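PDB 6KVR: fatty acid amide hydrolase from Candida albicans, which probably hydrolyses monocarboxylic acid amides to the corresponding carboxylate and ammonium, as an enzyme of the amidase signature family. Local coordinates for residues Y67-K72 with E77-T82; S188-L193 with E307-A312; P204-H209 with H402-L407; V355-R360 with E529-S534. All coordinates share one frame; numbering follows the deposited sequence.

Interaction 1: Y67-K72 with E77-T82; sequences YLYSQK and EEFAIT
Phe79 leaves its helix with CG opposite the carbonyl carbon (chi1 -85°), and this sends its ring straight across to the end of helix 64-70. Leu68 instead swings CG away from its own backbone N, and together with Tyr69 it receives the incoming ring. The rings of Tyr69 and Phe79 lie nearly parallel, with planes at 23°, but they are slid so far apart, centroids 5.0 Å, that they hardly overlap. Phe79 CE1 sits over a face of the tyrosine, 3.7 Å from Tyr69 CE1. Leu68 meets the rim of the phenylalanine: CD1 comes to 3.7 Å from Phe79 CZ, and CG lies at the edge in the ring plane. Leu68 O also lies at that edge, 3.5 Å from Phe79 CZ, where the slightly positive ring hydrogens suit a carbonyl oxygen. Lys72, with the positive phi of a Schellman motif, turns the chain away from its helix and lends its CA to the ring edge. Phenylalanine suits the place because its long, flat apolar side chain reaches the other helix and offers both a face and an edge to it. Tyr69 adds a hydroxyl, bonded to Asp83 and Arg110. The contact thus joins two short consecutive helices, 64-70 and 76-82, across the turn between them, with helix 100-118 alongside, touching Leu68 through Arg110 and Glu78 through Ala106.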
# COMPACT_ATOMS: atom_id res chain seq x y z
N TYR A 67 1.46 -41.23 18.32
CA TYR A 67 2.59 -41.99 18.85
C TYR A 67 3.34 -41.22 19.94
O TYR A 67 3.79 -41.81 20.93
CB TYR A 67 3.54 -42.35 17.72
CG TYR A 67 4.61 -43.36 18.08
CD1 TYR A 67 4.29 -44.69 18.29
CD2 TYR A 67 5.94 -42.97 18.20
CE1 TYR A 67 5.27 -45.61 18.60
CE2 TYR A 67 6.92 -43.88 18.51
CZ TYR A 67 6.58 -45.19 18.71
OH TYR A 67 7.57 -46.09 19.03
N LEU A 68 3.54 -39.92 19.74
CA LEU A 68 4.25 -39.11 20.72
C LEU A 68 3.62 -39.23 22.10
O LEU A 68 4.31 -39.40 23.12
CB LEU A 68 4.26 -37.65 20.27
CG LEU A 68 4.49 -36.60 21.35
CD1 LEU A 68 5.93 -36.66 21.87
CD2 LEU A 68 4.13 -35.20 20.84
N TYR A 69 2.29 -39.14 22.15
CA TYR A 69 1.59 -39.19 23.42
C TYR A 69 1.47 -40.62 23.95
O TYR A 69 1.69 -40.87 25.13
CB TYR A 69 0.22 -38.55 23.25
CG TYR A 69 0.28 -37.04 23.18
CD1 TYR A 69 0.32 -36.28 24.34
CD2 TYR A 69 0.30 -36.38 21.96
CE1 TYR A 69 0.37 -34.90 24.28
CE2 TYR A 69 0.34 -35.00 21.89
CZ TYR A 69 0.38 -34.27 23.06
OH TYR A 69 0.44 -32.89 23.02
N SER A 70 1.16 -41.57 23.07
CA SER A 70 0.91 -42.94 23.50
C SER A 70 2.18 -43.64 23.97
O SER A 70 2.13 -44.49 24.86
CB SER A 70 0.26 -43.74 22.37
OG SER A 70 1.20 -44.04 21.35
N GLN A 71 3.32 -43.32 23.37
CA GLN A 71 4.59 -43.87 23.82
C GLN A 71 5.29 -42.98 24.83
O GLN A 71 6.40 -43.32 25.25
CB GLN A 71 5.52 -44.11 22.62
CG GLN A 71 5.19 -45.38 21.89
CD GLN A 71 5.79 -46.61 22.54
OE1 GLN A 71 6.96 -46.95 22.29
NE2 GLN A 71 5.02 -47.26 23.40
N LYS A 72 4.68 -41.86 25.19
CA LYS A 72 5.22 -40.91 26.17
C LYS A 72 6.69 -40.60 25.89
O LYS A 72 7.58 -40.88 26.70
CB LYS A 72 5.03 -41.45 27.60
CG LYS A 72 3.56 -41.69 27.99
CD LYS A 72 3.44 -42.53 29.26
CE LYS A 72 2.24 -42.08 30.10
NZ LYS A 72 2.62 -41.70 31.50
N GLU A 77 7.11 -33.56 32.64
CA GLU A 77 7.48 -32.15 32.74
C GLU A 77 7.56 -31.50 31.37
O GLU A 77 7.07 -30.39 31.17
CB GLU A 77 8.82 -32.02 33.47
CG GLU A 77 8.81 -32.28 34.97
CD GLU A 77 8.66 -33.76 35.33
OE1 GLU A 77 9.23 -34.63 34.63
OE2 GLU A 77 7.98 -34.05 36.34
N GLU A 78 8.20 -32.19 30.41
CA GLU A 78 8.31 -31.67 29.05
C GLU A 78 6.94 -31.55 28.38
O GLU A 78 6.69 -30.57 27.66
CB GLU A 78 9.23 -32.56 28.22
CG GLU A 78 10.73 -32.41 28.54
CD GLU A 78 11.55 -33.56 27.97
OE1 GLU A 78 11.04 -34.71 27.99
OE2 GLU A 78 12.70 -33.33 27.49
N PHE A 79 6.05 -32.52 28.62
CA PHE A 79 4.68 -32.39 28.11
C PHE A 79 3.97 -31.22 28.78
O PHE A 79 3.22 -30.48 28.12
CB PHE A 79 3.89 -33.67 28.34
CG PHE A 79 4.09 -34.71 27.27
CD1 PHE A 79 3.78 -34.43 25.94
CD2 PHE A 79 4.57 -35.98 27.59
CE1 PHE A 79 3.96 -35.39 24.94
CE2 PHE A 79 4.76 -36.94 26.60
CZ PHE A 79 4.45 -36.64 25.27
N ALA A 80 4.20 -31.04 30.08
CA ALA A 80 3.54 -29.95 30.79
C ALA A 80 4.00 -28.60 30.26
O ALA A 80 3.20 -27.68 30.12
CB ALA A 80 3.83 -30.06 32.29
N ILE A 81 5.29 -28.49 29.94
CA ILE A 81 5.80 -27.24 29.38
C ILE A 81 5.29 -27.04 27.96
O ILE A 81 4.67 -26.01 27.66
CB ILE A 81 7.34 -27.24 29.45
CG1 ILE A 81 7.80 -27.01 30.89
CG2 ILE A 81 7.92 -26.17 28.51
CD1 ILE A 81 9.29 -27.11 31.08
N THR A 82 5.50 -28.03 27.08
CA THR A 82 5.24 -27.87 25.65
C THR A 82 3.76 -27.90 25.30
O THR A 82 3.43 -27.67 24.13
CB THR A 82 5.98 -28.94 24.83
OG1 THR A 82 5.60 -30.25 25.25
CG2 THR A 82 7.47 -28.78 24.97

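Interaction 2: S188-L193 with E307-A312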
# COMPACT_ATOMS: atom_id res chain seq x y z
N SER A 188 14.77 -9.88 13.44
CA SER A 188 15.45 -9.08 14.44
C SER A 188 14.46 -8.40 15.37
O SER A 188 14.79 -8.13 16.52
CB SER A 188 16.40 -8.06 13.81
OG SER A 188 15.73 -7.04 13.14
N ILE A 189 13.22 -8.18 14.93
CA ILE A 189 12.22 -7.72 15.88
C ILE A 189 11.91 -8.82 16.90
O ILE A 189 11.76 -8.54 18.09
CB ILE A 189 10.96 -7.25 15.15
CG1 ILE A 189 11.20 -5.89 14.49
CG2 ILE A 189 9.75 -7.20 16.11
CD1 ILE A 189 10.04 -5.45 13.62
N LEU A 190 11.82 -10.08 16.45
CA LEU A 190 11.46 -11.15 17.38
C LEU A 190 12.53 -11.33 18.45
O LEU A 190 12.21 -11.50 19.63
CB LEU A 190 11.22 -12.46 16.62
CG LEU A 190 9.94 -12.46 15.78
CD1 LEU A 190 9.77 -13.79 15.06
CD2 LEU A 190 8.72 -12.15 16.66
N GLU A 191 13.81 -11.27 18.05
CA GLU A 191 14.90 -11.36 19.01
C GLU A 191 14.86 -10.22 20.02
O GLU A 191 14.98 -10.45 21.23
CB GLU A 191 16.24 -11.36 18.27
CG GLU A 191 17.43 -11.56 19.18
CD GLU A 191 18.76 -11.39 18.45
OE1 GLU A 191 19.79 -11.88 18.97
OE2 GLU A 191 18.78 -10.75 17.39
N LYS A 192 14.70 -8.98 19.55
CA LYS A 192 14.62 -7.85 20.49
C LYS A 192 13.47 -8.03 21.48
O LYS A 192 13.59 -7.65 22.65
CB LYS A 192 14.47 -6.53 19.72
CG LYS A 192 15.69 -6.19 18.85
CD LYS A 192 15.55 -4.86 18.11
CE LYS A 192 16.75 -4.60 17.20
NZ LYS A 192 16.50 -3.47 16.23
N LEU A 193 12.35 -8.62 21.05
CA LEU A 193 11.24 -8.90 21.95
C LEU A 193 11.53 -10.07 22.90
O LEU A 193 10.73 -10.31 23.83
CB LEU A 193 9.98 -9.19 21.13
CG LEU A 193 9.42 -8.02 20.31
CD1 LEU A 193 8.34 -8.49 19.34
CD2 LEU A 193 8.86 -6.94 21.23
N GLU A 307 -2.59 -13.87 18.57
CA GLU A 307 -2.88 -12.51 19.01
C GLU A 307 -1.69 -11.90 19.75
O GLU A 307 -1.34 -10.74 19.52
CB GLU A 307 -4.13 -12.50 19.90
CG GLU A 307 -4.93 -11.21 19.90
CD GLU A 307 -4.43 -10.22 20.94
OE1 GLU A 307 -4.02 -10.67 22.04
OE2 GLU A 307 -4.49 -8.98 20.69
N LEU A 308 -1.05 -12.68 20.62
CA LEU A 308 0.13 -12.21 21.33
C LEU A 308 1.20 -11.73 20.35
O LEU A 308 1.83 -10.69 20.56
CB LEU A 308 0.70 -13.33 22.21
CG LEU A 308 2.08 -13.06 22.81
CD1 LEU A 308 2.01 -11.93 23.82
CD2 LEU A 308 2.74 -14.29 23.42
N TRP A 309 1.42 -12.51 19.29
CA TRP A 309 2.50 -12.24 18.35
C TRP A 309 2.24 -10.95 17.57
O TRP A 309 3.10 -10.07 17.51
CB TRP A 309 2.65 -13.45 17.42
CG TRP A 309 3.89 -13.49 16.61
CD1 TRP A 309 5.04 -14.15 16.91
CD2 TRP A 309 4.10 -12.87 15.34
NE1 TRP A 309 5.96 -13.97 15.91
CE2 TRP A 309 5.42 -13.18 14.93
CE3 TRP A 309 3.32 -12.05 14.52
CZ2 TRP A 309 5.96 -12.73 13.74
CZ3 TRP A 309 3.86 -11.60 13.32
CH2 TRP A 309 5.17 -11.95 12.94
N MSE A 310 1.05 -10.80 17.00
CA MSE A 310 0.69 -9.58 16.30
C MSE A 310 0.84 -8.36 17.20
O MSE A 310 1.50 -7.38 16.83
CB MSE A 310 -0.74 -9.68 15.76
CG MSE A 310 -0.96 -10.84 14.79
SE MSE A 310 0.04 -10.59 13.11
CE MSE A 310 -1.15 -9.23 12.27
N LYS A 311 0.23 -8.43 18.39
CA LYS A 311 0.24 -7.29 19.30
C LYS A 311 1.66 -6.89 19.67
O LYS A 311 2.02 -5.71 19.63
CB LYS A 311 -0.56 -7.60 20.57
CG LYS A 311 -0.65 -6.43 21.56
CD LYS A 311 -1.42 -6.87 22.80
CE LYS A 311 -0.58 -7.81 23.65
NZ LYS A 311 -1.35 -9.02 24.12
N ALA A 312 2.50 -7.88 20.03
CA ALA A 312 3.88 -7.57 20.40
C ALA A 312 4.67 -7.05 19.21
O ALA A 312 5.38 -6.04 19.31
CB ALA A 312 4.55 -8.81 20.99
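Leu190 and Trp309 meet at about a right angle, the branched end of the leucine pushing against the pyrrole side of the indole. Both methyl groups take part. CD2 comes nearest, 3.4 Å from Trp309 NE1 and 3.9 Å from Trp309 CE2, whereas CD1 stays 3.9 Å from the same NE1. The approach is oblique to the indole. Trp309 reaches this place because its CG stands opposite the backbone N (chi1 -167°), which carries the ring away from its own helix toward helix 185-192. Its NE1 is buried here with no polar partner in the model, a cost set against the broad apolar surface that the indole offers. Three residues further on in each segment, Leu193 directs its CB toward Ala312. Leu193 CD1 lies 3.8 Å from Ala312 O and 4.1 Å from Ala312 CB. The small alanine lets the backbones come close, Leu193 CA to Ala312 CA 7.6 Å, while leucine supplies the length that Ala312 lacks. Leu190 and Trp309 both rest on Val250 of strand 248-253, and Trp309 reaches Ile248 and Pro298. Two helices meeting over a central mixed sheet are characteristic of the alpha/beta/alpha core of the amidase signature fold.

Interaction 3: P204-H209 with H402-L407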
# COMPACT_ATOMS: atom_id res chain seq x y z
N PRO A 204 9.45 -25.50 -0.31
CA PRO A 204 9.71 -26.06 -1.64
C PRO A 204 10.65 -25.20 -2.46
O PRO A 204 10.78 -23.99 -2.25
CB PRO A 204 8.31 -26.09 -2.27
CG PRO A 204 7.61 -24.91 -1.58
CD PRO A 204 8.07 -25.03 -0.15
N GLN A 205 11.32 -25.84 -3.42
CA GLN A 205 11.96 -25.13 -4.52
C GLN A 205 10.95 -24.21 -5.23
O GLN A 205 9.84 -24.63 -5.57
CB GLN A 205 12.54 -26.17 -5.49
CG GLN A 205 13.07 -25.65 -6.80
CD GLN A 205 13.21 -26.79 -7.82
OE1 GLN A 205 12.22 -27.26 -8.39
NE2 GLN A 205 14.43 -27.25 -8.03
N THR A 206 11.37 -22.95 -5.44
CA THR A 206 10.66 -21.79 -6.02
C THR A 206 9.73 -21.12 -5.02
O THR A 206 9.26 -20.01 -5.30
CB THR A 206 9.84 -22.09 -7.30
OG1 THR A 206 8.59 -22.74 -6.97
CG2 THR A 206 10.61 -22.93 -8.32
N LEU A 207 9.44 -21.73 -3.87
CA LEU A 207 8.51 -21.19 -2.87
C LEU A 207 7.10 -21.06 -3.41
O LEU A 207 6.31 -20.29 -2.89
CB LEU A 207 8.96 -19.82 -2.35
CG LEU A 207 10.40 -19.73 -1.86
CD1 LEU A 207 10.70 -18.35 -1.27
CD2 LEU A 207 10.67 -20.84 -0.86
N MSE A 208 6.77 -21.77 -4.48
CA MSE A 208 5.44 -21.68 -5.09
C MSE A 208 4.83 -23.08 -5.24
O MSE A 208 4.36 -23.45 -6.32
CB MSE A 208 5.54 -20.97 -6.45
CG MSE A 208 6.01 -19.52 -6.37
SE MSE A 208 4.57 -18.47 -5.47
CE MSE A 208 3.38 -18.30 -7.07
N HIS A 209 4.86 -23.84 -4.15
CA HIS A 209 4.07 -25.05 -4.00
C HIS A 209 3.24 -24.95 -2.73
O HIS A 209 3.70 -24.42 -1.71
CB HIS A 209 4.90 -26.37 -3.85
CG HIS A 209 6.02 -26.55 -4.83
ND1 HIS A 209 6.73 -27.74 -4.92
CD2 HIS A 209 6.58 -25.72 -5.74
CE1 HIS A 209 7.66 -27.63 -5.85
NE2 HIS A 209 7.60 -26.42 -6.35
N HIS A 402 11.08 -14.55 -15.44
CA HIS A 402 12.45 -14.04 -15.51
C HIS A 402 13.24 -14.31 -14.23
O HIS A 402 14.36 -14.85 -14.28
CB HIS A 402 12.46 -12.54 -15.77
CG HIS A 402 13.79 -11.92 -15.51
ND1 HIS A 402 14.87 -12.10 -16.35
CD2 HIS A 402 14.24 -11.17 -14.47
CE1 HIS A 402 15.92 -11.46 -15.86
NE2 HIS A 402 15.57 -10.89 -14.72
N MSE A 403 12.72 -13.89 -13.08
CA MSE A 403 13.45 -14.09 -11.83
C MSE A 403 13.55 -15.55 -11.38
O MSE A 403 14.62 -15.99 -10.92
CB MSE A 403 12.84 -13.26 -10.69
CG MSE A 403 13.80 -13.13 -9.51
SE MSE A 403 15.42 -12.12 -9.97
CE MSE A 403 14.64 -10.35 -9.81
N GLN A 404 12.45 -16.30 -11.47
CA GLN A 404 12.52 -17.73 -11.13
C GLN A 404 13.55 -18.43 -12.01
O GLN A 404 14.37 -19.23 -11.51
CB GLN A 404 11.15 -18.39 -11.29
CG GLN A 404 10.09 -17.97 -10.26
CD GLN A 404 10.24 -18.68 -8.90
OE1 GLN A 404 11.31 -19.20 -8.57
NE2 GLN A 404 9.17 -18.67 -8.11
N ARG A 405 13.55 -18.14 -13.32
CA ARG A 405 14.51 -18.77 -14.22
C ARG A 405 15.95 -18.37 -13.88
O ARG A 405 16.85 -19.21 -13.91
CB ARG A 405 14.19 -18.41 -15.68
CG ARG A 405 14.87 -19.32 -16.72
CD ARG A 405 14.21 -19.21 -18.08
NE ARG A 405 14.08 -17.81 -18.47
CZ ARG A 405 12.93 -17.14 -18.48
NH1 ARG A 405 11.78 -17.74 -18.22
NH2 ARG A 405 12.95 -15.84 -18.75
N LYS A 406 16.19 -17.09 -13.55
CA LYS A 406 17.54 -16.68 -13.18
C LYS A 406 18.03 -17.41 -11.94
O LYS A 406 19.17 -17.89 -11.90
CB LYS A 406 17.61 -15.18 -12.96
CG LYS A 406 19.01 -14.71 -12.63
CD LYS A 406 18.98 -13.64 -11.54
CE LYS A 406 18.75 -12.26 -12.13
NZ LYS A 406 19.84 -11.89 -13.08
N LEU A 407 17.18 -17.51 -10.91
CA LEU A 407 17.63 -18.17 -9.68
C LEU A 407 17.78 -19.68 -9.87
O LEU A 407 18.66 -20.28 -9.26
CB LEU A 407 16.67 -17.86 -8.54
CG LEU A 407 16.64 -16.38 -8.15
CD1 LEU A 407 15.28 -16.02 -7.57
CD2 LEU A 407 17.75 -16.05 -7.16
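Gln404 and Thr206 are joined by one very straight hydrogen bond: Gln404 NE2 donates to Thr206 O over 3.1 Å, with 179° at the hydrogen. The donor lies in the carbonyl plane, on a lone pair, and the oxygen lies in the plane of the glutamine amide, so both groups are turned well for it. Thr206 CB lies obliquely beside the amide, 3.5 Å from Gln404 OE1, and the selenomethionine Met208 sets CG 3.7 Å from Gln404 NE2. Glutamine suits the place because its chain, bent at chi2 (-79°), reaches the loop and still has a second polar end. That end, OE1, is bonded to the hydroxyl of Tyr172, which fixes which way round the amide sits. Thr206 is positioned from within its own loop: OG1 accepts from Met208 N at 3.2 Å, making an ST turn, and also donates to Gln205 O at 2.7 Å. The neighbouring Leu207 is predicted to bind substrate, and the Met208 side chain lies about 6 Å from that of the predicted nucleophile Ser257. The contact joins helix 402-409 to the loop that follows strand 199-201, with helix 417-423 touching this loop through Thr419 and Asn422.

Interaction 4: V355-R360 with E529-S534; sequences VSPPIR and ENYDPS
Tyr531 turns one face of its ring to the start of helix 357-372, and Ser356 and Pro357 both lie over that face in CH-pi contacts. Ser356 CB stands 4.2 Å from the centroid of the Tyr531 ring, nearer CD1. Pro357 CD is 4.1 Å from the same centroid, nearer CE2. Pro358 comes in obliquely at the hydroxyl end, its CD 3.4 Å from Tyr531 OH and 3.7 Å from Tyr531 CZ. With chi1 at -179° the tyrosine side chain extends fully from its backbone N. Proline suits both positions, since the first turn of a helix does not need its missing N-H, and the CD hydrogens, on a carbon next to nitrogen, are somewhat polarised toward the pi cloud. Ser356 occupies the N-cap position, although its OG makes no capping bond and is instead hydrogen-bonded to Asn470. The phenol oxygen is bonded to Asp508 O and Gln503 NE2, which satisfies this buried group, and Trp510 meets the ring edge-to-face. Asp532 and Ser534 form an Asx turn. The loop between helix 522-529 and strand 540-546 thus covers the N-terminal end of helix 357-372, whose Ile359 packs on Pro466 of strand 462-466.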
# COMPACT_ATOMS: atom_id res chain seq x y z
N VAL A 355 -15.37 -29.37 -3.31
CA VAL A 355 -14.58 -29.86 -2.19
C VAL A 355 -14.93 -31.32 -1.94
O VAL A 355 -15.99 -31.81 -2.36
CB VAL A 355 -14.77 -29.01 -0.90
CG1 VAL A 355 -14.41 -27.56 -1.15
CG2 VAL A 355 -16.20 -29.12 -0.36
N SER A 356 -14.01 -32.03 -1.28
CA SER A 356 -14.14 -33.45 -1.01
C SER A 356 -14.98 -33.68 0.25
O SER A 356 -15.22 -32.75 1.02
CB SER A 356 -12.75 -34.07 -0.87
OG SER A 356 -12.22 -33.82 0.42
N PRO A 357 -15.42 -34.92 0.49
CA PRO A 357 -16.40 -35.18 1.56
C PRO A 357 -15.97 -34.69 2.94
O PRO A 357 -16.80 -34.12 3.65
CB PRO A 357 -16.54 -36.71 1.53
CG PRO A 357 -16.42 -37.01 0.06
CD PRO A 357 -15.34 -36.06 -0.45
N PRO A 358 -14.71 -34.89 3.37
CA PRO A 358 -14.36 -34.39 4.72
C PRO A 358 -14.51 -32.89 4.86
O PRO A 358 -14.98 -32.42 5.91
CB PRO A 358 -12.92 -34.85 4.92
CG PRO A 358 -12.40 -35.10 3.56
CD PRO A 358 -13.57 -35.60 2.76
N ILE A 359 -14.16 -32.11 3.83
CA ILE A 359 -14.30 -30.66 3.90
C ILE A 359 -15.78 -30.27 3.92
O ILE A 359 -16.20 -29.39 4.68
CB ILE A 359 -13.56 -29.96 2.74
CG1 ILE A 359 -12.12 -30.48 2.59
CG2 ILE A 359 -13.54 -28.46 2.96
CD1 ILE A 359 -11.26 -30.28 3.82
N ARG A 360 -16.58 -30.89 3.06
CA ARG A 360 -18.00 -30.61 3.05
C ARG A 360 -18.61 -30.89 4.42
O ARG A 360 -19.35 -30.06 4.96
CB ARG A 360 -18.70 -31.43 1.97
CG ARG A 360 -20.22 -31.19 1.89
CD ARG A 360 -20.85 -31.92 0.71
NE ARG A 360 -20.55 -33.34 0.77
CZ ARG A 360 -20.71 -34.17 -0.24
NH1 ARG A 360 -21.16 -33.75 -1.41
NH2 ARG A 360 -20.42 -35.47 -0.08
N GLU A 529 -10.54 -36.48 -8.66
CA GLU A 529 -10.31 -37.91 -8.86
C GLU A 529 -9.16 -38.43 -8.00
O GLU A 529 -8.99 -39.64 -7.90
CB GLU A 529 -10.09 -38.21 -10.34
CG GLU A 529 -11.42 -38.28 -11.12
CD GLU A 529 -11.29 -38.56 -12.62
OE1 GLU A 529 -10.16 -38.52 -13.18
OE2 GLU A 529 -12.35 -38.83 -13.24
N ASN A 530 -8.40 -37.55 -7.34
CA ASN A 530 -7.40 -37.99 -6.38
C ASN A 530 -7.98 -38.34 -5.02
O ASN A 530 -7.29 -38.96 -4.21
CB ASN A 530 -6.34 -36.90 -6.18
CG ASN A 530 -5.33 -36.88 -7.28
OD1 ASN A 530 -5.20 -37.85 -8.01
ND2 ASN A 530 -4.63 -35.77 -7.43
N TYR A 531 -9.22 -37.95 -4.71
CA TYR A 531 -9.72 -38.23 -3.38
C TYR A 531 -10.05 -39.72 -3.25
O TYR A 531 -10.76 -40.29 -4.08
CB TYR A 531 -10.96 -37.40 -3.03
CG TYR A 531 -11.41 -37.73 -1.62
CD1 TYR A 531 -10.68 -37.28 -0.52
CD2 TYR A 531 -12.49 -38.59 -1.39
CE1 TYR A 531 -11.04 -37.63 0.77
CE2 TYR A 531 -12.85 -38.94 -0.09
CZ TYR A 531 -12.12 -38.46 0.98
OH TYR A 531 -12.47 -38.78 2.26
N ASP A 532 -9.53 -40.33 -2.20
CA ASP A 532 -9.72 -41.74 -1.87
C ASP A 532 -9.86 -41.83 -0.36
O ASP A 532 -8.90 -41.53 0.35
CB ASP A 532 -8.55 -42.59 -2.36
CG ASP A 532 -8.68 -44.08 -2.03
OD1 ASP A 532 -9.37 -44.47 -1.05
OD2 ASP A 532 -8.03 -44.89 -2.74
N PRO A 533 -11.02 -42.26 0.16
CA PRO A 533 -11.21 -42.31 1.63
C PRO A 533 -10.13 -43.07 2.38
O PRO A 533 -9.74 -42.64 3.47
CB PRO A 533 -12.58 -43.00 1.78
CG PRO A 533 -13.23 -42.91 0.46
CD PRO A 533 -12.16 -42.84 -0.57
N SER A 534 -9.64 -44.18 1.83
CA SER A 534 -8.69 -45.01 2.57
C SER A 534 -7.27 -44.44 2.57
O SER A 534 -6.43 -44.94 3.32
CB SER A 534 -8.68 -46.44 2.02
OG SER A 534 -8.18 -46.50 0.68

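From the N terminus, interaction 1 closes first, across a turn of only four residues, and is in series with the other three. The first segment of interaction 2 (188-193) is soon followed by that of interaction 3 (204-209); interaction 2 closes at 307-312, interaction 3 at 402-407, so the two cross. Interaction 4 opens at 355-360, inside the loop of interaction 3, and closes beyond it at 529-534, crossing it in turn, while 2 and 4 are in series. No contact nests within another. Interaction 2 joins helices 185-192 and 303-317. Interaction 3, which holds Leu207, predicted to bind substrate, ties the loop after strand 199-201 to helix 402-409. Interaction 4 ties the start of helix 357-372 to the loop before strand 540-546.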